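Local atomic coordinates of putative oxidoreductase FAD-binding subunit (Sulfolobus tokodaii, PDB entry 4ZOH), a protein that probably serves as the FAD-carrying subunit of a molybdopterin-dependent oxidoreductase, binding flavin-adenine dinucleotide and likely passing electrons through it. Residues Phe174-Leu179 and Asp185-Gly190; Ile207-Val212 and Lys262-Leu267; Ser57-Ile62 and Leu160-Gln165; Asp127-Ile132 and Asp138-Phe143. One frame throughout, in Å; residues are numbered along the deposited sequence.

Interaction 1. Residues Phe174-Leu179 and Asp185-Gly190; sequences FSYQKL and DFAIVG. With FAD (flavin-adenine dinucleotide), chain H.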
# COMPACT_ATOMS: atom_id res chain seq x y z
N PHE B 174 -45.29 -23.14 30.36
CA PHE B 174 -45.12 -22.05 29.35
C PHE B 174 -44.44 -22.60 28.11
O PHE B 174 -43.81 -23.68 28.14
CB PHE B 174 -44.37 -20.80 29.90
CG PHE B 174 -43.03 -21.12 30.53
CD1 PHE B 174 -41.86 -21.18 29.74
CD2 PHE B 174 -42.94 -21.38 31.89
CE1 PHE B 174 -40.64 -21.52 30.32
CE2 PHE B 174 -41.71 -21.73 32.48
CZ PHE B 174 -40.56 -21.81 31.69
N SER B 175 -44.61 -21.87 27.02
CA SER B 175 -43.94 -22.16 25.75
C SER B 175 -43.96 -20.89 24.88
O SER B 175 -44.96 -20.18 24.85
CB SER B 175 -44.65 -23.29 25.00
OG SER B 175 -43.89 -23.67 23.86
N TYR B 176 -42.82 -20.57 24.23
CA TYR B 176 -42.84 -19.55 23.16
C TYR B 176 -42.60 -20.30 21.90
O TYR B 176 -41.64 -21.07 21.83
CB TYR B 176 -41.79 -18.44 23.38
CG TYR B 176 -41.89 -17.38 22.31
CD1 TYR B 176 -43.08 -16.68 22.13
CD2 TYR B 176 -40.79 -17.06 21.48
CE1 TYR B 176 -43.21 -15.75 21.13
CE2 TYR B 176 -40.91 -16.08 20.48
CZ TYR B 176 -42.13 -15.43 20.33
OH TYR B 176 -42.32 -14.48 19.35
N GLN B 177 -43.52 -20.18 20.94
CA GLN B 177 -43.37 -20.81 19.60
C GLN B 177 -43.07 -19.69 18.59
O GLN B 177 -43.81 -18.71 18.52
CB GLN B 177 -44.67 -21.54 19.18
CG GLN B 177 -45.04 -22.72 20.11
CD GLN B 177 -44.07 -23.88 19.99
OE1 GLN B 177 -43.57 -24.19 18.91
NE2 GLN B 177 -43.80 -24.55 21.10
N LYS B 178 -41.98 -19.83 17.86
CA LYS B 178 -41.59 -18.81 16.94
C LYS B 178 -41.47 -19.46 15.59
O LYS B 178 -40.64 -20.32 15.40
CB LYS B 178 -40.26 -18.19 17.36
CG LYS B 178 -39.91 -16.95 16.56
CD LYS B 178 -38.59 -16.33 16.99
CE LYS B 178 -38.28 -15.15 16.06
NZ LYS B 178 -37.26 -14.23 16.60
N LEU B 179 -42.27 -19.01 14.65
CA LEU B 179 -42.11 -19.50 13.28
C LEU B 179 -41.15 -18.57 12.53
O LEU B 179 -41.33 -17.31 12.55
CB LEU B 179 -43.47 -19.61 12.55
CG LEU B 179 -43.49 -19.98 11.06
CD1 LEU B 179 -42.88 -21.32 10.74
CD2 LEU B 179 -44.92 -19.91 10.55
N ASP B 185 -33.95 -14.75 12.25
CA ASP B 185 -34.97 -13.84 11.68
C ASP B 185 -35.93 -13.39 12.78
O ASP B 185 -36.04 -14.07 13.82
CB ASP B 185 -35.83 -14.58 10.64
CG ASP B 185 -35.08 -15.06 9.42
OD1 ASP B 185 -33.90 -14.70 9.19
OD2 ASP B 185 -35.71 -15.83 8.64
N PHE B 186 -36.64 -12.27 12.54
CA PHE B 186 -37.84 -11.91 13.25
C PHE B 186 -38.95 -12.98 13.03
O PHE B 186 -38.94 -13.77 12.05
CB PHE B 186 -38.34 -10.60 12.67
CG PHE B 186 -37.70 -9.39 13.29
CD1 PHE B 186 -38.27 -8.79 14.40
CD2 PHE B 186 -36.48 -8.86 12.77
CE1 PHE B 186 -37.69 -7.64 14.97
CE2 PHE B 186 -35.90 -7.73 13.37
CZ PHE B 186 -36.51 -7.13 14.45
N ALA B 187 -39.91 -13.00 13.93
CA ALA B 187 -41.06 -13.93 13.79
C ALA B 187 -41.91 -13.72 12.54
O ALA B 187 -42.27 -12.59 12.26
CB ALA B 187 -41.95 -13.82 15.02
N ILE B 188 -42.18 -14.80 11.80
CA ILE B 188 -43.26 -14.84 10.81
C ILE B 188 -44.59 -14.91 11.59
O ILE B 188 -45.55 -14.19 11.30
CB ILE B 188 -43.17 -16.07 9.87
CG1 ILE B 188 -41.98 -15.97 8.88
CG2 ILE B 188 -44.50 -16.22 9.10
CD1 ILE B 188 -41.51 -17.30 8.36
N VAL B 189 -44.64 -15.81 12.58
CA VAL B 189 -45.72 -15.87 13.57
C VAL B 189 -45.07 -16.17 14.95
O VAL B 189 -44.19 -17.02 15.03
CB VAL B 189 -46.76 -16.96 13.22
CG1 VAL B 189 -47.80 -17.01 14.33
CG2 VAL B 189 -47.43 -16.69 11.84
N GLY B 190 -45.48 -15.48 15.99
CA GLY B 190 -45.06 -15.88 17.33
C GLY B 190 -46.23 -16.10 18.28
O GLY B 190 -47.12 -15.27 18.37
PA FAD H . -32.12 0.82 20.53
O1A FAD H . -31.88 0.43 19.11
O2A FAD H . -31.08 1.46 21.34
O5B FAD H . -33.35 1.78 20.60
C5B FAD H . -34.56 1.47 19.85
C4B FAD H . -35.65 2.65 20.09
O4B FAD H . -35.97 2.85 21.53
C3B FAD H . -35.02 3.97 19.67
O3B FAD H . -36.01 4.77 19.05
C2B FAD H . -34.48 4.60 20.97
O2B FAD H . -34.38 6.03 20.94
C1B FAD H . -35.53 4.22 21.96
N9A FAD H . -35.17 3.77 23.30
C8A FAD H . -34.24 2.89 23.66
N7A FAD H . -34.32 2.69 25.00
C5A FAD H . -35.32 3.48 25.47
C6A FAD H . -35.89 3.69 26.74
N6A FAD H . -35.39 3.01 27.77
N1A FAD H . -36.90 4.57 26.88
C2A FAD H . -37.45 5.21 25.82
N3A FAD H . -36.93 5.02 24.60
C4A FAD H . -35.87 4.16 24.39
N1 FAD H . -36.02 -8.22 17.78
C2 FAD H . -36.98 -9.20 18.01
O2 FAD H . -37.90 -8.97 18.77
N3 FAD H . -36.90 -10.42 17.41
C4 FAD H . -35.89 -10.70 16.55
O4 FAD H . -35.84 -11.84 16.06
C4X FAD H . -34.93 -9.71 16.27
N5 FAD H . -33.90 -9.99 15.40
C5X FAD H . -32.95 -8.97 15.12
C6 FAD H . -31.95 -9.25 14.19
C7 FAD H . -30.97 -8.28 13.90
C7M FAD H . -29.90 -8.66 12.87
C8 FAD H . -31.03 -7.02 14.53
C8M FAD H . -30.00 -5.88 14.25
C9 FAD H . -32.06 -6.72 15.44
C9A FAD H . -33.01 -7.70 15.74
N10 FAD H . -34.07 -7.45 16.64
C10 FAD H . -35.00 -8.47 16.89
C1' FAD H . -34.22 -6.17 17.32
C2' FAD H . -33.43 -6.14 18.64
O2' FAD H . -34.13 -6.96 19.60
C3' FAD H . -33.21 -4.70 19.18
O3' FAD H . -32.20 -4.82 20.18
C4' FAD H . -34.45 -4.08 19.80
O4' FAD H . -35.51 -4.16 18.85
C5' FAD H . -34.23 -2.61 20.21
O5' FAD H . -33.57 -2.66 21.51
P FAD H . -32.22 -1.87 21.73
O1P FAD H . -31.92 -1.88 23.19
O2P FAD H . -31.17 -2.38 20.83
O3P FAD H . -32.74 -0.43 21.32
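Lys178 reaches across the mouth of the hairpin to Asp185, Phe186 and Ala187 and on to the flavin. With CG anti to the backbone N (chi1 -170°) and the chain extended beyond it, the side chain runs straight from the strand toward the ring system. Lys178 CG lies against Ala187 CB at 4.0 Å, CE passes over the peptide leading into Ala187, and NZ donates to Asp185 O at 3.0 Å, in the carbonyl plane. The same Lys178 NZ donates to FAD O4 at 2.8 Å, while a salt bridge to Asp118 and a bond to Asn94 O fix it further; the ammonium would probably draw electron density toward the pyrimidine end of the flavin. Phe186 lays one ring face on the isoalloxazine, its CZ 3.2 Å from FAD C10. An alanine here would be likely to strip that face of the flavin of its aromatic cover and let the ring system shift. Behind the pocket the backbones pair: Leu179 N donates to Val189 O at 2.8 Å and Ile188 N to Leu179 O at 2.8 Å. Leu179 CD2 meets Ile188 CG2 at 4.0 Å on the side away from the flavin. The arrangement is a beta hairpin whose first strand supplies the lysine and whose connecting loop supplies the aromatic ring at the flavin site of a molybdopterin dehydrogenase-type FAD subunit.

Interaction 2. Residues Ile207-Val212 and Lys262-Leu267; sequences IGLTAV and KMVKVL
Leu209, at the end of strand 201-210, and Val264, on helix 257-276, face each other with their CA atoms 8.0 Å apart, and beyond Thr210 the chain turns through Ala211, whose phi is positive (70°), to bring Val212 to the same helix. Val264 carries the whole contact from the helix side, one methyl for each partner. Its CG1 sits at the fork of Leu209, 4.0 Å from Leu209 CD1 and equally far from Leu209 CD2, the two side chains crossing at about a right angle. The other methyl, Val264 CG2, meets Val212 CG1 at 4.0 Å. This is helix-on-sheet packing within the C-terminal domain of the CO dehydrogenase flavoprotein family: the long helix lies against the antiparallel sheet, and a single valine fits where strand passes into turn. With chi1 at 165°, Val264 has CG1 anti to the backbone N and CG2 anti to the carbonyl carbon, which spreads the methyls toward the two partners. Ala247 touches both Val212 and Val264, and Ala243 of helix 233-243 also packs on Val264. Further along the strand face, Leu209 rests on Val191, which Leu267 of the helix touches too.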
# COMPACT_ATOMS: atom_id res chain seq x y z
N ILE B 207 -52.55 -16.41 26.33
CA ILE B 207 -52.00 -16.63 24.99
C ILE B 207 -51.72 -15.32 24.26
O ILE B 207 -52.65 -14.49 24.06
CB ILE B 207 -52.90 -17.55 24.18
CG1 ILE B 207 -53.12 -18.85 24.95
CG2 ILE B 207 -52.24 -17.82 22.85
CD1 ILE B 207 -54.00 -19.89 24.28
N GLY B 208 -50.44 -15.07 23.93
CA GLY B 208 -50.11 -13.81 23.22
C GLY B 208 -49.68 -14.06 21.78
O GLY B 208 -48.97 -15.02 21.48
N LEU B 209 -50.14 -13.19 20.88
CA LEU B 209 -49.81 -13.32 19.49
C LEU B 209 -49.03 -12.09 19.03
O LEU B 209 -49.45 -10.94 19.20
CB LEU B 209 -51.07 -13.49 18.62
CG LEU B 209 -52.11 -14.61 18.83
CD1 LEU B 209 -53.15 -14.49 17.71
CD2 LEU B 209 -51.51 -16.02 18.94
N THR B 210 -47.91 -12.38 18.41
CA THR B 210 -47.13 -11.37 17.75
C THR B 210 -46.96 -11.69 16.26
O THR B 210 -47.15 -12.85 15.80
CB THR B 210 -45.78 -11.13 18.48
OG1 THR B 210 -45.18 -9.93 17.97
CG2 THR B 210 -44.86 -12.34 18.33
N ALA B 211 -46.62 -10.64 15.53
CA ALA B 211 -46.36 -10.61 14.07
C ALA B 211 -47.57 -10.80 13.21
O ALA B 211 -47.43 -10.98 11.98
CB ALA B 211 -45.24 -11.57 13.66
N VAL B 212 -48.75 -10.81 13.84
CA VAL B 212 -50.01 -11.06 13.12
C VAL B 212 -51.05 -9.94 13.26
O VAL B 212 -52.21 -10.11 12.87
CB VAL B 212 -50.62 -12.48 13.41
CG1 VAL B 212 -49.71 -13.59 12.90
CG2 VAL B 212 -50.96 -12.72 14.89
N LYS B 262 -53.50 -19.46 9.36
CA LYS B 262 -53.39 -20.90 9.54
C LYS B 262 -52.26 -21.27 10.47
O LYS B 262 -52.46 -22.11 11.38
CB LYS B 262 -53.27 -21.65 8.20
CG LYS B 262 -54.53 -21.57 7.32
CD LYS B 262 -54.34 -22.13 5.90
CE LYS B 262 -54.09 -23.65 5.93
NZ LYS B 262 -53.63 -24.22 4.62
N MET B 263 -51.10 -20.61 10.33
CA MET B 263 -50.00 -20.88 11.26
C MET B 263 -50.29 -20.50 12.70
O MET B 263 -49.70 -21.09 13.60
CB MET B 263 -48.66 -20.29 10.78
CG MET B 263 -48.27 -20.96 9.48
SD MET B 263 -48.04 -22.74 9.53
CE MET B 263 -49.51 -23.45 8.72
N VAL B 264 -51.22 -19.55 12.94
CA VAL B 264 -51.57 -19.24 14.33
C VAL B 264 -52.12 -20.52 15.02
O VAL B 264 -51.74 -20.86 16.17
CB VAL B 264 -52.51 -18.05 14.43
CG1 VAL B 264 -53.16 -17.95 15.80
CG2 VAL B 264 -51.73 -16.79 14.13
N LYS B 265 -52.95 -21.26 14.28
CA LYS B 265 -53.52 -22.48 14.82
C LYS B 265 -52.43 -23.52 15.07
O LYS B 265 -52.41 -24.13 16.13
CB LYS B 265 -54.62 -23.05 13.91
CG LYS B 265 -54.92 -24.53 14.17
CD LYS B 265 -55.57 -25.17 12.96
CE LYS B 265 -57.04 -25.35 13.21
NZ LYS B 265 -57.13 -26.66 13.89
N VAL B 266 -51.53 -23.70 14.11
CA VAL B 266 -50.47 -24.67 14.24
C VAL B 266 -49.59 -24.37 15.50
O VAL B 266 -49.31 -25.28 16.29
CB VAL B 266 -49.68 -24.83 12.92
CG1 VAL B 266 -48.51 -25.74 13.13
CG2 VAL B 266 -50.61 -25.37 11.78
N LEU B 267 -49.24 -23.09 15.70
CA LEU B 267 -48.31 -22.69 16.76
C LEU B 267 -48.96 -22.65 18.15
O LEU B 267 -48.30 -23.01 19.10
CB LEU B 267 -47.54 -21.37 16.49
CG LEU B 267 -46.51 -21.11 15.35
CD1 LEU B 267 -45.40 -20.09 15.70
CD2 LEU B 267 -45.93 -22.34 14.68

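Interaction 3. Residues Ser57-Ile62 and Leu160-Gln165; sequences SNLSYI and LVTEIQ. With FAD (flavin-adenine dinucleotide), chain H.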
# COMPACT_ATOMS: atom_id res chain seq x y z
N SER B 57 -25.96 2.08 34.85
CA SER B 57 -25.98 0.66 35.07
C SER B 57 -27.04 0.20 36.10
O SER B 57 -27.40 -0.98 36.14
CB SER B 57 -24.58 0.15 35.40
OG SER B 57 -24.19 0.65 36.64
N ASN B 58 -27.57 1.13 36.88
CA ASN B 58 -28.62 0.79 37.82
C ASN B 58 -29.96 0.60 37.03
O ASN B 58 -30.95 0.26 37.63
CB ASN B 58 -28.72 1.87 38.90
CG ASN B 58 -29.12 3.22 38.30
OD1 ASN B 58 -29.33 3.34 37.10
ND2 ASN B 58 -29.21 4.24 39.13
N LEU B 59 -29.98 0.88 35.71
CA LEU B 59 -31.09 0.48 34.84
C LEU B 59 -30.99 -0.94 34.25
O LEU B 59 -31.80 -1.35 33.40
CB LEU B 59 -31.32 1.47 33.70
CG LEU B 59 -31.63 2.88 34.16
CD1 LEU B 59 -31.95 3.71 32.94
CD2 LEU B 59 -32.84 2.83 35.11
N SER B 60 -29.98 -1.69 34.68
CA SER B 60 -29.91 -3.05 34.27
C SER B 60 -29.99 -3.95 35.51
O SER B 60 -29.11 -3.89 36.36
CB SER B 60 -28.63 -3.27 33.48
OG SER B 60 -28.45 -4.64 33.34
N TYR B 61 -31.04 -4.76 35.61
CA TYR B 61 -31.28 -5.60 36.82
C TYR B 61 -32.50 -6.52 36.69
O TYR B 61 -33.46 -6.13 36.06
CB TYR B 61 -31.45 -4.72 38.05
CG TYR B 61 -32.58 -3.72 37.93
CD1 TYR B 61 -33.89 -4.10 38.25
CD2 TYR B 61 -32.36 -2.39 37.53
CE1 TYR B 61 -34.96 -3.19 38.13
CE2 TYR B 61 -33.44 -1.47 37.45
CZ TYR B 61 -34.74 -1.90 37.75
OH TYR B 61 -35.84 -1.06 37.68
N ILE B 62 -32.44 -7.72 37.24
CA ILE B 62 -33.66 -8.58 37.40
C ILE B 62 -33.96 -8.65 38.91
O ILE B 62 -33.16 -9.18 39.64
CB ILE B 62 -33.51 -10.05 36.86
CG1 ILE B 62 -33.09 -10.16 35.37
CG2 ILE B 62 -34.77 -10.86 37.12
CD1 ILE B 62 -33.88 -9.24 34.47
N LEU B 160 -38.34 8.24 29.52
CA LEU B 160 -37.78 6.96 29.22
C LEU B 160 -38.46 5.83 29.99
O LEU B 160 -38.67 5.94 31.18
CB LEU B 160 -36.28 6.95 29.60
CG LEU B 160 -35.37 7.94 28.82
CD1 LEU B 160 -34.01 8.00 29.49
CD2 LEU B 160 -35.25 7.58 27.34
N VAL B 161 -38.68 4.70 29.33
CA VAL B 161 -38.85 3.44 30.03
C VAL B 161 -37.70 3.13 30.98
O VAL B 161 -36.51 3.07 30.57
CB VAL B 161 -39.04 2.30 29.02
CG1 VAL B 161 -39.27 0.95 29.73
CG2 VAL B 161 -40.18 2.66 28.07
N THR B 162 -38.00 2.88 32.24
CA THR B 162 -36.94 2.53 33.14
C THR B 162 -37.06 1.11 33.67
O THR B 162 -36.03 0.53 34.17
CB THR B 162 -36.86 3.51 34.35
OG1 THR B 162 -38.16 3.69 34.93
CG2 THR B 162 -36.33 4.85 33.89
N GLU B 163 -38.28 0.54 33.55
CA GLU B 163 -38.59 -0.76 34.19
C GLU B 163 -39.76 -1.47 33.57
O GLU B 163 -40.74 -0.84 33.17
CB GLU B 163 -38.83 -0.62 35.68
CG GLU B 163 -38.90 -1.91 36.48
CD GLU B 163 -39.13 -1.59 37.95
OE1 GLU B 163 -40.22 -1.11 38.30
OE2 GLU B 163 -38.22 -1.79 38.77
N ILE B 164 -39.62 -2.78 33.47
CA ILE B 164 -40.70 -3.64 33.06
C ILE B 164 -41.00 -4.50 34.27
O ILE B 164 -40.04 -5.03 34.94
CB ILE B 164 -40.37 -4.51 31.80
CG1 ILE B 164 -40.26 -3.67 30.52
CG2 ILE B 164 -41.53 -5.47 31.51
CD1 ILE B 164 -39.09 -2.69 30.46
N GLN B 165 -42.32 -4.58 34.58
CA GLN B 165 -42.87 -5.47 35.68
C GLN B 165 -43.80 -6.57 35.16
O GLN B 165 -44.67 -6.35 34.29
CB GLN B 165 -43.67 -4.63 36.65
CG GLN B 165 -42.85 -3.68 37.52
CD GLN B 165 -43.74 -2.57 38.02
OE1 GLN B 165 -44.94 -2.80 38.22
NE2 GLN B 165 -43.19 -1.36 38.18
PA FAD H . -32.12 0.82 20.53
O1A FAD H . -31.88 0.43 19.11
O2A FAD H . -31.08 1.46 21.34
O5B FAD H . -33.35 1.78 20.60
C5B FAD H . -34.56 1.47 19.85
C4B FAD H . -35.65 2.65 20.09
O4B FAD H . -35.97 2.85 21.53
C3B FAD H . -35.02 3.97 19.67
O3B FAD H . -36.01 4.77 19.05
C2B FAD H . -34.48 4.60 20.97
O2B FAD H . -34.38 6.03 20.94
C1B FAD H . -35.53 4.22 21.96
N9A FAD H . -35.17 3.77 23.30
C8A FAD H . -34.24 2.89 23.66
N7A FAD H . -34.32 2.69 25.00
C5A FAD H . -35.32 3.48 25.47
C6A FAD H . -35.89 3.69 26.74
N6A FAD H . -35.39 3.01 27.77
N1A FAD H . -36.90 4.57 26.88
C2A FAD H . -37.45 5.21 25.82
N3A FAD H . -36.93 5.02 24.60
C4A FAD H . -35.87 4.16 24.39
N1 FAD H . -36.02 -8.22 17.78
C2 FAD H . -36.98 -9.20 18.01
O2 FAD H . -37.90 -8.97 18.77
N3 FAD H . -36.90 -10.42 17.41
C4 FAD H . -35.89 -10.70 16.55
O4 FAD H . -35.84 -11.84 16.06
C4X FAD H . -34.93 -9.71 16.27
N5 FAD H . -33.90 -9.99 15.40
C5X FAD H . -32.95 -8.97 15.12
C6 FAD H . -31.95 -9.25 14.19
C7 FAD H . -30.97 -8.28 13.90
C7M FAD H . -29.90 -8.66 12.87
C8 FAD H . -31.03 -7.02 14.53
C8M FAD H . -30.00 -5.88 14.25
C9 FAD H . -32.06 -6.72 15.44
C9A FAD H . -33.01 -7.70 15.74
N10 FAD H . -34.07 -7.45 16.64
C10 FAD H . -35.00 -8.47 16.89
C1' FAD H . -34.22 -6.17 17.32
C2' FAD H . -33.43 -6.14 18.64
O2' FAD H . -34.13 -6.96 19.60
C3' FAD H . -33.21 -4.70 19.18
O3' FAD H . -32.20 -4.82 20.18
C4' FAD H . -34.45 -4.08 19.80
O4' FAD H . -35.51 -4.16 18.85
C5' FAD H . -34.23 -2.61 20.21
O5' FAD H . -33.57 -2.66 21.51
P FAD H . -32.22 -1.87 21.73
O1P FAD H . -31.92 -1.88 23.19
O2P FAD H . -31.17 -2.38 20.83
O3P FAD H . -32.74 -0.43 21.32
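Leu59, closing the short 3-10 segment 57-59, turns its side chain toward the strand and sets CD2 4.1 Å from Thr162 CB and 4.0 Å from Thr162 O. The Leu59 backbone is meanwhile bonded to Leu74. Two residues on, Tyr61 reaches Glu163 with its hydroxyl: CG lies between the backbone N and the carbonyl carbon (chi1 58°), which swings the ring across to the strand. Tyr61 OH donates to Glu163 OE2 at 2.7 Å; the oxygen lies at the ring edge, near its plane, whereas the hydroxyl meets the carboxylate from above, ring and carboxylate planes being 81° apart. Thr162 and Glu163 form a classic beta bulge opposite Lys131, in the sheet of the FAD-binding domain. The other carboxylate oxygen, Glu163 OE1, accepts from Gln165 NE2 at 3.0 Å and joins Lys131 in a salt bridge, so both oxygens are held. A leucine in place of Glu163 would probably leave the Tyr61 hydroxyl and the Lys131 charge without their mate. Next to the bulge the strand reads the adenine edge of the cofactor: FAD N6A donates to Val161 O at 3.0 Å, nearly straight at 170°, and Val161 N gives a weak bond to FAD N1A at 3.0 Å. Leu160 CD2 lies over one face of the adenine, 3.5 Å from FAD N1A.

Interaction 4. Residues Asp127-Ile132 and Asp138-Phe143; sequences DAKVKI and DRVVNF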
# COMPACT_ATOMS: atom_id res chain seq x y z
N ASP B 127 -49.65 -9.76 31.21
CA ASP B 127 -50.14 -8.47 31.82
C ASP B 127 -48.98 -7.66 32.42
O ASP B 127 -49.09 -7.07 33.52
CB ASP B 127 -51.30 -8.60 32.86
CG ASP B 127 -52.42 -9.58 32.43
OD1 ASP B 127 -52.94 -9.45 31.30
OD2 ASP B 127 -52.73 -10.50 33.24
N ALA B 128 -47.86 -7.65 31.68
CA ALA B 128 -46.71 -6.83 32.02
C ALA B 128 -47.10 -5.37 32.22
O ALA B 128 -48.09 -4.88 31.59
CB ALA B 128 -45.68 -6.92 30.91
N LYS B 129 -46.32 -4.67 33.07
CA LYS B 129 -46.41 -3.19 33.16
C LYS B 129 -45.07 -2.48 32.92
O LYS B 129 -44.01 -2.99 33.28
CB LYS B 129 -46.91 -2.77 34.55
CG LYS B 129 -48.31 -3.24 34.94
CD LYS B 129 -48.68 -2.72 36.35
CE LYS B 129 -49.99 -3.31 36.87
NZ LYS B 129 -51.06 -3.26 35.83
N VAL B 130 -45.18 -1.23 32.44
CA VAL B 130 -44.08 -0.40 31.97
C VAL B 130 -43.98 0.82 32.90
O VAL B 130 -44.91 1.63 32.96
CB VAL B 130 -44.28 0.06 30.51
CG1 VAL B 130 -43.02 0.79 29.98
CG2 VAL B 130 -44.65 -1.12 29.59
N LYS B 131 -42.88 0.91 33.66
CA LYS B 131 -42.60 2.10 34.44
C LYS B 131 -41.93 3.09 33.48
O LYS B 131 -40.92 2.76 32.86
CB LYS B 131 -41.74 1.80 35.66
CG LYS B 131 -41.37 3.02 36.52
CD LYS B 131 -40.63 2.61 37.78
CE LYS B 131 -41.56 1.91 38.79
NZ LYS B 131 -40.87 1.37 40.01
N ILE B 132 -42.52 4.28 33.37
CA ILE B 132 -42.05 5.37 32.52
C ILE B 132 -41.55 6.49 33.41
O ILE B 132 -42.28 6.92 34.30
CB ILE B 132 -43.17 5.89 31.60
CG1 ILE B 132 -43.71 4.74 30.75
CG2 ILE B 132 -42.67 7.05 30.75
CD1 ILE B 132 -44.94 5.07 29.91
N ASP B 138 -42.50 9.23 38.05
CA ASP B 138 -42.86 7.96 37.36
C ASP B 138 -44.34 7.71 37.05
O ASP B 138 -45.19 7.95 37.89
CB ASP B 138 -42.33 6.78 38.17
CG ASP B 138 -40.83 6.86 38.41
OD1 ASP B 138 -40.13 7.50 37.62
OD2 ASP B 138 -40.34 6.26 39.40
N ARG B 139 -44.65 7.21 35.85
CA ARG B 139 -46.00 6.71 35.48
C ARG B 139 -45.91 5.20 35.16
O ARG B 139 -45.06 4.77 34.35
CB ARG B 139 -46.57 7.38 34.22
CG ARG B 139 -45.86 8.65 33.78
CD ARG B 139 -45.84 8.83 32.27
NE ARG B 139 -46.90 8.08 31.62
CZ ARG B 139 -47.08 7.94 30.31
NH1 ARG B 139 -46.25 8.50 29.43
NH2 ARG B 139 -48.10 7.21 29.87
N VAL B 140 -46.78 4.40 35.78
CA VAL B 140 -46.83 2.95 35.52
C VAL B 140 -48.08 2.74 34.68
O VAL B 140 -49.14 3.25 35.01
CB VAL B 140 -46.77 2.08 36.81
CG1 VAL B 140 -46.64 0.59 36.48
CG2 VAL B 140 -45.60 2.47 37.68
N VAL B 141 -47.92 2.08 33.54
CA VAL B 141 -49.05 1.81 32.66
C VAL B 141 -49.05 0.32 32.33
O VAL B 141 -48.05 -0.37 32.56
CB VAL B 141 -49.05 2.69 31.38
CG1 VAL B 141 -49.21 4.17 31.72
CG2 VAL B 141 -47.79 2.43 30.56
N ASN B 142 -50.16 -0.17 31.80
CA ASN B 142 -50.31 -1.57 31.39
C ASN B 142 -49.68 -1.73 30.03
O ASN B 142 -49.86 -0.83 29.17
CB ASN B 142 -51.80 -1.94 31.28
CG ASN B 142 -52.45 -2.08 32.63
OD1 ASN B 142 -51.96 -2.81 33.51
ND2 ASN B 142 -53.55 -1.36 32.83
N PHE B 143 -48.99 -2.87 29.83
CA PHE B 143 -48.32 -3.09 28.53
C PHE B 143 -49.33 -2.81 27.42
O PHE B 143 -48.96 -2.17 26.41
CB PHE B 143 -47.61 -4.46 28.35
CG PHE B 143 -46.95 -4.60 26.99
CD1 PHE B 143 -45.73 -3.95 26.72
CD2 PHE B 143 -47.58 -5.30 25.96
CE1 PHE B 143 -45.17 -4.01 25.45
CE2 PHE B 143 -47.02 -5.39 24.70
CZ PHE B 143 -45.80 -4.74 24.44
O HOH W 1 -50.97 -5.08 31.96
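Ile132 and Arg139 meet where the hairpin's strands pair near its turn, and the Ile132 CD1 methyl sits over the centre of one guanidinium face, 3.6 Å from Arg139 CZ. The same methyl touches Val141 CG2 at 3.9 Å. Bends at chi2 and chi3 fold the arginine back over the isoleucine. Beneath these side chains, Ile132 and Arg139 exchange two backbone bonds, and Val130 and Val141 exchange another two, Val130 N donating to Val141 O at 3.0 Å. This is an antiparallel beta hairpin at the outer edge of the five-stranded sheet of the FAD-binding domain, its strand directions 163° apart. On the other face Val140 CG1 lies 3.9 Å from Lys129 CB, the two side chains crossing at about a right angle. At the far end Phe143 N, on the first residue of a helix, donates to Ala128 O at 2.8 Å. A water donates to Ala128 O and to Asn142 OD1 as well, bridging the segments. Further out, salt bridges to Asp154 and Glu159 hold the guanidinium of Arg139 in place, and Phe146 packs on Val130, Ile132 and Val141. Asp127, ending helix 119-125 in a Schellman motif, forms salt bridges with Arg206 and Arg218.

Overall arrangement
From the N terminus, the loop 57-62 opens interaction 3, which stays open for about a hundred residues until strand 160-167 returns to it. Interaction 4 opens and closes within that span as a local hairpin, and the two touch through backbone pairing of strands 129-134 and 160-167 in one sheet. The chain then moves to the second sheet, where the short loop of interaction 1 closes; interaction 2 follows, closing a span of some fifty residues when helix 257-276 comes back to strand 201-210. These last two are in contact, Gly190 pairing with Thr210. FAD spans the halves, its adenine at interaction 3 and its flavin at interaction 1, their centres about 25 Å apart.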